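PDB 2WAG: lysozyme, putative from Bacillus anthracis, which probably hydrolyses the beta-1,4 bonds between N-acetylmuramic acid and N-acetylglucosamine in bacterial cell-wall peptidoglycan, as a family GH25 lysozyme. Local coordinates for residues Y14-V19 against M38-I43; Y73-F78 against E107-K112; P102-E107 against V141-T146. One frame throughout, in Å; residues are numbered along the deposited sequence. Where two conformers were deposited one is given.

From the N terminus, interaction 1 comes first. It joins Tyr14-Val19 to Met38-Ile43 and closes a short loop that carries helix 30-34. Interaction 1 is complete before interaction 2 opens at Tyr73. Its second strand, 40-47, still reaches interaction 2, because Ile43 O and Tyr73 N are probably hydrogen-bonded. Interactions 2 and 3 cross along the chain: Tyr73-Phe78, Pro102-Glu107, Glu107-Lys112 and Val141-Thr146 follow in turn. They share Glu107, and His74 pairs with strand 103-106 through backbone bonds. Phe42 of interaction 1 packs on Val103 and Ile142 of interaction 3. Interactions 1 and 3 join neighbouring strands of one barrel sheet. Interaction 2 ties the end of strand 69-75 and its loop to the loop after strand 103-106.

Interaction 1 (Y14-V19 against M38-I43); sequences YEIKGV and MKFAFI
Ile16 meets Lys39 by its CD1 methyl, which lies 3.7 Å from Lys39 CD. The two chains cross at about a right angle, and the methylenes of the lysine do the touching; Phe213 also packs on both. Ile16 O comes to the edge of the Phe40 ring, in its plane. Lys17 O accepts a straight bond from Lys39 N at 2.8 Å (168° at the hydrogen). The aliphatic part of the Lys17 side chain, in the conformer given, runs past the Met38 sulfur. Gly18 has no side chain, and the Phe40 ring lies flat on its backbone. Gly18 CA sits over the ring centre, 3.5 Å from the centroid, a CH-pi contact. Phe40 CG stands between its own backbone N and carbonyl carbon (chi1 64°), and this turns the ring back over the neighbouring strand. Phe182 meets the same ring edge-to-face. Val19 is held by two backbone bonds: its N donates to Phe40 O at 3.0 Å, and its O accepts from Phe42 N at 3.0 Å. Val19 O also takes a CA-H...O contact from Ala41. The valine branches divide the neighbours, CG1 packing 3.8 Å from Met38 SD and CG2 3.7 Å from Ala41 CB. Leu203 of strand 202-206 touches both Val19 and Met38. Three backbone bonds join the two segments, which lead into parallel strands 17-21 and 40-47 of a beta-alpha-beta unit. Phe40 packs on one face, and Val19 with Ala41 on the other. The bare backbone of Gly18 lets the Phe40 ring come down to direct contact with the strand.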
loop_
_atom_site.group_PDB
_atom_site.type_symbol
_atom_site.label_atom_id
_atom_site.label_comp_id
_atom_site.label_asym_id
_atom_site.label_seq_id
_atom_site.Cartn_x
_atom_site.Cartn_y
_atom_site.Cartn_z
ATOM N N TYR A 14 -13.097 18.535 5.108
ATOM C CA TYR A 14 -12.395 18.726 3.848
ATOM C C TYR A 14 -13.259 18.214 2.723
ATOM O O TYR A 14 -13.389 16.999 2.539
ATOM C CB TYR A 14 -11.042 17.984 3.867
ATOM C CG TYR A 14 -10.199 18.396 5.035
ATOM C CD1 TYR A 14 -9.717 19.686 5.129
ATOM C CD2 TYR A 14 -9.904 17.498 6.083
ATOM C CE1 TYR A 14 -8.970 20.095 6.226
ATOM C CE2 TYR A 14 -9.151 17.885 7.169
ATOM C CZ TYR A 14 -8.688 19.186 7.249
ATOM O OH TYR A 14 -7.952 19.590 8.335
ATOM N N GLU A 15 -13.837 19.127 1.957
ATOM C CA GLU A 15 -14.760 18.743 0.906
ATOM C C GLU A 15 -14.211 18.697 -0.499
ATOM O O GLU A 15 -14.929 18.337 -1.418
ATOM C CB GLU A 15 -15.964 19.663 0.896
ATOM C CG GLU A 15 -16.686 19.656 2.206
ATOM C CD GLU A 15 -18.055 20.187 2.028
ATOM O OE1 GLU A 15 -18.927 19.411 1.561
ATOM O OE2 GLU A 15 -18.222 21.391 2.262
ATOM N N ILE A 16 -12.967 19.102 -0.697
ATOM C CA ILE A 16 -12.366 19.115 -2.014
ATOM C C ILE A 16 -11.458 17.888 -2.132
ATOM O O ILE A 16 -10.371 17.830 -1.540
ATOM C CB ILE A 16 -11.542 20.409 -2.234
ATOM C CG1 ILE A 16 -12.416 21.658 -1.979
ATOM C CG2 ILE A 16 -10.888 20.431 -3.634
ATOM C CD1 ILE A 16 -13.630 21.761 -2.853
ATOM N N LYS A 17 -11.928 16.911 -2.906
ATOM C CA LYS A 17 -11.328 15.584 -3.026
ATOM C C LYS A 17 -10.719 15.390 -4.412
ATOM O O LYS A 17 -11.211 15.967 -5.388
ATOM C CB LYS A 17 -12.426 14.526 -2.803
ATOM C CG LYS A 17 -11.973 13.076 -2.811
ATOM C CD LYS A 17 -13.106 12.096 -2.401
ATOM C CE LYS A 17 -14.307 12.141 -3.345
ATOM N NZ LYS A 17 -15.384 11.182 -2.904
ATOM N N GLY A 18 -9.698 14.550 -4.519
ATOM C CA GLY A 18 -9.102 14.276 -5.824
ATOM C C GLY A 18 -8.240 13.045 -5.810
ATOM O O GLY A 18 -8.021 12.448 -4.770
ATOM N N VAL A 19 -7.749 12.684 -6.964
ATOM C CA VAL A 19 -6.978 11.463 -7.100
ATOM C C VAL A 19 -5.540 11.719 -7.506
ATOM O O VAL A 19 -5.226 12.764 -7.942
ATOM C CB VAL A 19 -7.605 10.539 -8.212
ATOM C CG1 VAL A 19 -9.092 10.271 -7.943
ATOM C CG2 VAL A 19 -7.406 11.142 -9.638
ATOM N N MET A 38 -14.760 14.166 -8.033
ATOM C CA MET A 38 -13.307 14.348 -7.940
ATOM C C MET A 38 -12.974 15.688 -8.583
ATOM O O MET A 38 -13.268 15.910 -9.769
ATOM C CB MET A 38 -12.569 13.227 -8.654
ATOM C CG MET A 38 -12.864 11.848 -8.070
ATOM S SD MET A 38 -12.284 11.682 -6.362
ATOM C CE MET A 38 -12.826 10.001 -6.068
ATOM N N LYS A 39 -12.357 16.580 -7.815
ATOM C CA LYS A 39 -12.097 17.936 -8.287
ATOM C C LYS A 39 -10.723 18.132 -8.874
ATOM O O LYS A 39 -10.468 19.144 -9.532
ATOM C CB LYS A 39 -12.377 18.965 -7.196
ATOM C CG LYS A 39 -13.879 19.088 -6.980
ATOM C CD LYS A 39 -14.238 20.248 -6.125
ATOM C CE LYS A 39 -15.719 20.221 -5.855
ATOM N NZ LYS A 39 -16.486 20.566 -7.080
ATOM N N PHE A 40 -9.825 17.189 -8.617
ATOM C CA PHE A 40 -8.455 17.325 -9.099
ATOM C C PHE A 40 -7.834 15.971 -9.323
ATOM O O PHE A 40 -8.294 14.951 -8.789
ATOM C CB PHE A 40 -7.573 18.188 -8.163
ATOM C CG PHE A 40 -7.354 17.609 -6.773
ATOM C CD1 PHE A 40 -6.274 16.785 -6.503
ATOM C CD2 PHE A 40 -8.189 17.972 -5.723
ATOM C CE1 PHE A 40 -6.066 16.276 -5.203
ATOM C CE2 PHE A 40 -7.999 17.490 -4.431
ATOM C CZ PHE A 40 -6.927 16.629 -4.167
ATOM N N ALA A 41 -6.760 15.981 -10.090
ATOM C CA ALA A 41 -5.937 14.828 -10.352
ATOM C C ALA A 41 -4.466 15.235 -10.423
ATOM O O ALA A 41 -4.151 16.183 -11.026
ATOM C CB ALA A 41 -6.364 14.131 -11.568
ATOM N N PHE A 42 -3.617 14.470 -9.783
ATOM C CA PHE A 42 -2.177 14.549 -10.025
ATOM C C PHE A 42 -1.748 13.258 -10.717
ATOM O O PHE A 42 -2.000 12.160 -10.206
ATOM C CB PHE A 42 -1.410 14.739 -8.716
ATOM C CG PHE A 42 -1.535 16.128 -8.128
ATOM C CD1 PHE A 42 -0.852 17.200 -8.695
ATOM C CD2 PHE A 42 -2.336 16.362 -7.027
ATOM C CE1 PHE A 42 -0.954 18.478 -8.156
ATOM C CE2 PHE A 42 -2.447 17.653 -6.481
ATOM C CZ PHE A 42 -1.755 18.700 -7.055
ATOM N N ILE A 43 -1.133 13.392 -11.887
ATOM C CA ILE A 43 -0.823 12.269 -12.736
ATOM C C ILE A 43 0.677 12.067 -12.793
ATOM O O ILE A 43 1.419 13.017 -13.034
ATOM C CB ILE A 43 -1.349 12.552 -14.165
ATOM C CG1 ILE A 43 -2.862 12.822 -14.161
ATOM C CG2 ILE A 43 -0.962 11.420 -15.140
ATOM C CD1 ILE A 43 -3.333 13.431 -15.454
#

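Interaction 2 (Y73-F78 against E107-K112); sequences YHFFSF and EFYANK. With SO4 (sulfate ion), chain G.
Glu107 lays its CG methylene against the Phe75 ring, 3.5 Å from Phe75 CZ. The carboxylate runs on past Phe75 CE1. Its OE2 is hydrogen-bonded to Gly2 N, in the N-terminal tag of the second subunit. Glu107 N donates to water modelled at two sites too close to be filled together. From either site the water donates to Phe76 O, bridging the two backbones. Glu107 O faces the edge of the Phe78 ring, 3.6 Å from Phe78 CE2.

Tyr109 CG stands between its backbone N and carbonyl carbon (chi1 59°), which sends the ring toward Phe78. Tyr109 OH accepts from Phe78 N at 3.0 Å, which ties the end of the ring to the other loop. Phe75 turns its edge to the Tyr109 face in an offset edge-to-face pair (planes at 77°). The Phe78 ring is nearly parallel to Tyr109 (6°) and meets it rim to rim, CD2 to Tyr109 CE2 at 3.5 Å. Lys112 N returns to Tyr109 O at 3.0 Å, closing a type II' beta turn. In the conformer given, Lys112 CE rests 3.8 Å from Phe78 CB, while NZ forms a salt bridge to Asp79. Phe75, Tyr109 and Phe78 make an aromatic cluster where strand 69-75 ends and the loops after it and after strand 103-106 meet, at the end of the barrel where TIM-barrel enzymes carry their active sites.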
loop_
_atom_site.group_PDB
_atom_site.type_symbol
_atom_site.label_atom_id
_atom_site.label_comp_id
_atom_site.label_asym_id
_atom_site.label_seq_id
_atom_site.Cartn_x
_atom_site.Cartn_y
_atom_site.Cartn_z
ATOM N N TYR A 73 3.073 14.829 -11.435
ATOM C CA TYR A 73 4.120 14.616 -10.454
ATOM C C TYR A 73 5.336 13.900 -11.014
ATOM O O TYR A 73 5.247 13.129 -11.982
ATOM C CB TYR A 73 3.608 13.933 -9.178
ATOM C CG TYR A 73 3.331 12.442 -9.175
ATOM C CD1 TYR A 73 4.345 11.519 -8.900
ATOM C CD2 TYR A 73 2.020 11.972 -9.311
ATOM C CE1 TYR A 73 4.043 10.162 -8.783
ATOM C CE2 TYR A 73 1.705 10.620 -9.172
ATOM C CZ TYR A 73 2.731 9.724 -8.921
ATOM O OH TYR A 73 2.489 8.374 -8.779
ATOM N N HIS A 74 6.467 14.177 -10.368
ATOM C CA HIS A 74 7.727 13.520 -10.622
ATOM C C HIS A 74 8.060 12.629 -9.440
ATOM O O HIS A 74 8.006 13.070 -8.297
ATOM C CB HIS A 74 8.846 14.561 -10.692
ATOM C CG HIS A 74 10.165 13.952 -11.027
ATOM N ND1 HIS A 74 11.165 13.687 -10.111
ATOM C CD2 HIS A 74 10.614 13.508 -12.217
ATOM C CE1 HIS A 74 12.182 13.106 -10.736
ATOM N NE2 HIS A 74 11.876 13.004 -12.016
ATOM N N PHE A 75 8.421 11.373 -9.710
ATOM C CA PHE A 75 8.854 10.495 -8.640
ATOM C C PHE A 75 10.379 10.633 -8.480
ATOM O O PHE A 75 11.140 10.277 -9.376
ATOM C CB PHE A 75 8.412 9.050 -8.897
ATOM C CG PHE A 75 8.528 8.178 -7.690
ATOM C CD1 PHE A 75 7.391 7.782 -6.974
ATOM C CD2 PHE A 75 9.768 7.784 -7.233
ATOM C CE1 PHE A 75 7.525 6.985 -5.832
ATOM C CE2 PHE A 75 9.907 6.999 -6.107
ATOM C CZ PHE A 75 8.780 6.595 -5.404
ATOM N N PHE A 76 10.807 11.187 -7.355
ATOM C CA PHE A 76 12.209 11.512 -7.117
ATOM C C PHE A 76 13.112 10.288 -7.022
ATOM O O PHE A 76 12.731 9.272 -6.425
ATOM C CB PHE A 76 12.284 12.324 -5.822
ATOM C CG PHE A 76 13.642 12.904 -5.508
ATOM C CD1 PHE A 76 14.162 13.966 -6.239
ATOM C CD2 PHE A 76 14.379 12.400 -4.440
ATOM C CE1 PHE A 76 15.442 14.497 -5.912
ATOM C CE2 PHE A 76 15.610 12.946 -4.094
ATOM C CZ PHE A 76 16.139 13.976 -4.831
ATOM N N SER A 77 14.302 10.397 -7.606
ATOM C CA SER A 77 15.351 9.405 -7.467
ATOM C C SER A 77 16.449 9.931 -6.555
ATOM O O SER A 77 16.865 11.088 -6.664
ATOM C CB SER A 77 15.955 9.081 -8.826
ATOM O OG SER A 77 17.107 8.274 -8.632
ATOM N N PHE A 78 16.942 9.083 -5.663
ATOM C CA PHE A 78 18.099 9.404 -4.833
ATOM C C PHE A 78 19.421 9.225 -5.570
ATOM O O PHE A 78 20.476 9.488 -4.996
ATOM C CB PHE A 78 18.067 8.543 -3.568
ATOM C CG PHE A 78 16.872 8.815 -2.707
ATOM C CD1 PHE A 78 16.762 9.999 -2.018
ATOM C CD2 PHE A 78 15.842 7.884 -2.593
ATOM C CE1 PHE A 78 15.652 10.283 -1.214
ATOM C CE2 PHE A 78 14.735 8.165 -1.792
ATOM C CZ PHE A 78 14.643 9.350 -1.104
ATOM N N GLU A 107 9.959 9.658 -1.462
ATOM C CA GLU A 107 9.609 8.537 -0.577
ATOM C C GLU A 107 10.556 7.385 -0.846
ATOM O O GLU A 107 11.262 7.365 -1.858
ATOM C CB GLU A 107 8.153 8.081 -0.769
ATOM C CG GLU A 107 7.844 7.502 -2.123
ATOM C CD GLU A 107 6.364 7.238 -2.260
ATOM O OE1 GLU A 107 5.873 6.245 -1.660
ATOM O OE2 GLU A 107 5.667 8.022 -2.943
ATOM N N PHE A 108 10.565 6.417 0.060
ATOM C CA PHE A 108 11.404 5.251 -0.169
ATOM C C PHE A 108 10.861 4.315 -1.244
ATOM O O PHE A 108 9.647 4.218 -1.452
ATOM C CB PHE A 108 11.660 4.500 1.126
ATOM C CG PHE A 108 12.498 5.275 2.082
ATOM C CD1 PHE A 108 13.830 5.506 1.785
ATOM C CD2 PHE A 108 11.973 5.801 3.243
ATOM C CE1 PHE A 108 14.629 6.240 2.628
ATOM C CE2 PHE A 108 12.782 6.555 4.106
ATOM C CZ PHE A 108 14.122 6.759 3.789
ATOM N N TYR A 109 11.785 3.638 -1.917
ATOM C CA TYR A 109 11.466 2.681 -2.963
ATOM C C TYR A 109 12.622 1.695 -3.073
ATOM O O TYR A 109 13.663 1.880 -2.443
ATOM C CB TYR A 109 11.255 3.397 -4.297
ATOM C CG TYR A 109 12.456 4.190 -4.761
ATOM C CD1 TYR A 109 13.406 3.622 -5.601
ATOM C CD2 TYR A 109 12.644 5.505 -4.357
ATOM C CE1 TYR A 109 14.505 4.342 -6.027
ATOM C CE2 TYR A 109 13.740 6.233 -4.778
ATOM C CZ TYR A 109 14.668 5.648 -5.612
ATOM O OH TYR A 109 15.761 6.371 -6.032
ATOM N N ALA A 110 12.442 0.650 -3.872
ATOM C CA ALA A 110 13.483 -0.356 -4.046
ATOM C C ALA A 110 14.098 -0.747 -2.704
ATOM O O ALA A 110 13.389 -1.147 -1.780
ATOM C CB ALA A 110 14.555 0.151 -4.996
ATOM N N ASN A 111 15.419 -0.631 -2.602
ATOM C CA ASN A 111 16.131 -1.007 -1.383
ATOM C C ASN A 111 16.628 0.194 -0.581
ATOM O O ASN A 111 17.412 0.045 0.356
ATOM C CB ASN A 111 17.303 -1.932 -1.714
ATOM C CG ASN A 111 16.853 -3.256 -2.302
ATOM O OD1 ASN A 111 17.452 -3.760 -3.252
ATOM N ND2 ASN A 111 15.796 -3.827 -1.735
ATOM N N LYS A 112 16.193 1.391 -0.967
ATOM C CA LYS A 112 16.818 2.615 -0.476
ATOM C C LYS A 112 16.677 2.796 1.038
ATOM O O LYS A 112 17.517 3.427 1.684
ATOM C CB LYS A 112 16.296 3.844 -1.235
ATOM C CG LYS A 112 16.419 3.751 -2.758
ATOM C CD LYS A 112 17.854 3.880 -3.271
ATOM C CE LYS A 112 18.693 4.905 -2.521
ATOM N NZ LYS A 112 20.065 4.962 -3.089
HETATM S S SO4 G . 17.905 7.340 -11.929
HETATM O O1 SO4 G . 17.027 6.448 -11.191
HETATM O O2 SO4 G . 17.414 8.149 -13.039
HETATM O O3 SO4 G . 19.280 6.852 -12.103
HETATM O O4 SO4 G . 18.103 8.384 -10.896
HETATM O O HOH W 1 11.992 9.518 -3.666
HETATM O O HOH W 2 11.011 9.465 -4.143
#

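Interaction 3 (P102-E107 against V141-T146); sequences PVIDVE and VILYAT
A beta-alpha-beta crossover, strand 103-106 to helix 119-137 to strand 142-145, sets Pro102-Glu107 parallel to Val141-Thr146. Four backbone bonds zip the pair: Ile142 N to Pro102 O, Ile104 N to Ile142 O at 2.9 Å, Tyr144 N to Ile104 O and Val106 N to Tyr144 O at 2.8 Å. On one face Val103 CG2 packs on Ile142 CB. On the other, Ile104 CB meets Leu143 CD2, and Leu126 of helix 119-137 covers Ile104 and Val106.

Tyr144 runs beside Asp105, both with CG anti to the backbone N (chi1 168° and 178°). This brings Tyr144 CD2 to 3.3 Å from Asp105 CG, carboxylate and ring planes 48° apart. Glu107 OE2 stands at the ring edge, 3.3 Å from Tyr144 CE2. Glu107 OE2, held also by Gly2 N of the second subunit, lies 2.5 Å from Asp105 OD1. One water donates to Glu107 OE1 and Tyr144 OH, the hydroxyl bonded also to Gln184 OE1. Thr146 touches Glu107 CB with CG2 and sits at the N-cap of helix 147-154, its OG1 making a weak hydrogen bond to Ala149 N. Asp105-Val106-Glu107 matches the Asp-X-Glu motif of GH25 lysozymes, at the C-terminal end of a barrel strand.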
loop_
_atom_site.group_PDB
_atom_site.type_symbol
_atom_site.label_atom_id
_atom_site.label_comp_id
_atom_site.label_asym_id
_atom_site.label_seq_id
_atom_site.Cartn_x
_atom_site.Cartn_y
_atom_site.Cartn_z
ATOM N N PRO A 102 3.466 21.885 -10.072
ATOM C CA PRO A 102 4.171 20.605 -10.142
ATOM C C PRO A 102 4.389 20.001 -8.766
ATOM O O PRO A 102 4.521 20.725 -7.770
ATOM C CB PRO A 102 5.526 20.967 -10.758
ATOM C CG PRO A 102 5.659 22.417 -10.653
ATOM C CD PRO A 102 4.333 23.041 -10.380
ATOM N N VAL A 103 4.407 18.677 -8.730
ATOM C CA VAL A 103 4.691 17.935 -7.520
ATOM C C VAL A 103 5.973 17.104 -7.652
ATOM O O VAL A 103 6.174 16.489 -8.649
ATOM C CB VAL A 103 3.550 16.976 -7.207
ATOM C CG1 VAL A 103 3.868 16.048 -6.053
ATOM C CG2 VAL A 103 2.232 17.719 -7.020
ATOM N N ILE A 104 6.794 17.134 -6.592
ATOM C CA ILE A 104 7.893 16.181 -6.489
ATOM C C ILE A 104 7.561 15.226 -5.344
ATOM O O ILE A 104 7.313 15.666 -4.218
ATOM C CB ILE A 104 9.252 16.854 -6.243
ATOM C CG1 ILE A 104 9.533 17.950 -7.281
ATOM C CG2 ILE A 104 10.335 15.788 -6.284
ATOM C CD1 ILE A 104 10.695 18.854 -6.897
ATOM N N ASP A 105 7.564 13.932 -5.665
ATOM C CA ASP A 105 7.192 12.870 -4.757
ATOM C C ASP A 105 8.480 12.260 -4.179
ATOM O O ASP A 105 9.294 11.703 -4.931
ATOM C CB ASP A 105 6.357 11.865 -5.569
ATOM C CG ASP A 105 5.908 10.643 -4.790
ATOM O OD1 ASP A 105 6.674 10.124 -3.931
ATOM O OD2 ASP A 105 4.796 10.177 -5.112
ATOM N N VAL A 106 8.668 12.426 -2.872
ATOM C CA VAL A 106 9.898 11.986 -2.178
ATOM C C VAL A 106 9.518 10.886 -1.185
ATOM O O VAL A 106 8.824 11.144 -0.178
ATOM C CB VAL A 106 10.565 13.152 -1.438
ATOM C CG1 VAL A 106 11.859 12.703 -0.786
ATOM C CG2 VAL A 106 10.799 14.350 -2.370
ATOM N N GLU A 107 9.959 9.658 -1.462
ATOM C CA GLU A 107 9.609 8.537 -0.577
ATOM C C GLU A 107 10.556 7.385 -0.846
ATOM O O GLU A 107 11.262 7.365 -1.858
ATOM C CB GLU A 107 8.153 8.081 -0.769
ATOM C CG GLU A 107 7.844 7.502 -2.123
ATOM C CD GLU A 107 6.364 7.238 -2.260
ATOM O OE1 GLU A 107 5.873 6.245 -1.660
ATOM O OE2 GLU A 107 5.667 8.022 -2.943
ATOM N N VAL A 141 6.143 24.978 -5.864
ATOM C CA VAL A 141 6.207 23.524 -5.989
ATOM C C VAL A 141 5.623 22.836 -4.755
ATOM O O VAL A 141 5.747 23.320 -3.605
ATOM C CB VAL A 141 7.658 23.107 -6.255
ATOM C CG1 VAL A 141 7.822 21.584 -6.237
ATOM C CG2 VAL A 141 8.108 23.721 -7.580
ATOM N N ILE A 142 4.933 21.722 -5.013
ATOM C CA ILE A 142 4.406 20.865 -3.955
ATOM C C ILE A 142 5.341 19.679 -3.736
ATOM O O ILE A 142 5.761 19.051 -4.705
ATOM C CB ILE A 142 3.016 20.323 -4.379
ATOM C CG1 ILE A 142 1.999 21.463 -4.577
ATOM C CG2 ILE A 142 2.495 19.339 -3.338
ATOM C CD1 ILE A 142 0.858 21.055 -5.474
ATOM N N LEU A 143 5.649 19.380 -2.472
ATOM C CA LEU A 143 6.382 18.161 -2.139
ATOM C C LEU A 143 5.424 17.157 -1.518
ATOM O O LEU A 143 4.788 17.472 -0.501
ATOM C CB LEU A 143 7.510 18.443 -1.146
ATOM C CG LEU A 143 8.557 19.458 -1.617
ATOM C CD1 LEU A 143 9.571 19.721 -0.519
ATOM C CD2 LEU A 143 9.263 18.984 -2.909
ATOM N N TYR A 144 5.315 15.976 -2.137
ATOM C CA TYR A 144 4.601 14.858 -1.526
ATOM C C TYR A 144 5.614 14.024 -0.780
ATOM O O TYR A 144 6.710 13.764 -1.298
ATOM C CB TYR A 144 3.956 13.997 -2.604
ATOM C CG TYR A 144 3.435 12.669 -2.079
ATOM C CD1 TYR A 144 2.120 12.527 -1.625
ATOM C CD2 TYR A 144 4.277 11.548 -2.042
ATOM C CE1 TYR A 144 1.657 11.293 -1.157
ATOM C CE2 TYR A 144 3.832 10.322 -1.557
ATOM C CZ TYR A 144 2.519 10.192 -1.137
ATOM O OH TYR A 144 2.080 8.957 -0.710
ATOM N N ALA A 145 5.243 13.579 0.378
ATOM C CA ALA A 145 6.092 12.675 1.158
ATOM C C ALA A 145 5.291 11.731 2.022
ATOM O O ALA A 145 4.230 12.068 2.415
ATOM C CB ALA A 145 7.052 13.468 2.049
ATOM N N THR A 146 5.889 10.582 2.299
ATOM C CA THR A 146 5.401 9.723 3.371
ATOM C C THR A 146 5.900 10.280 4.717
ATOM O O THR A 146 6.814 11.128 4.770
ATOM C CB THR A 146 5.948 8.311 3.186
ATOM O OG1 THR A 146 7.379 8.402 3.171
ATOM C CG2 THR A 146 5.423 7.682 1.885
HETATM O O HOH W 3 3.291 6.418 -0.882
#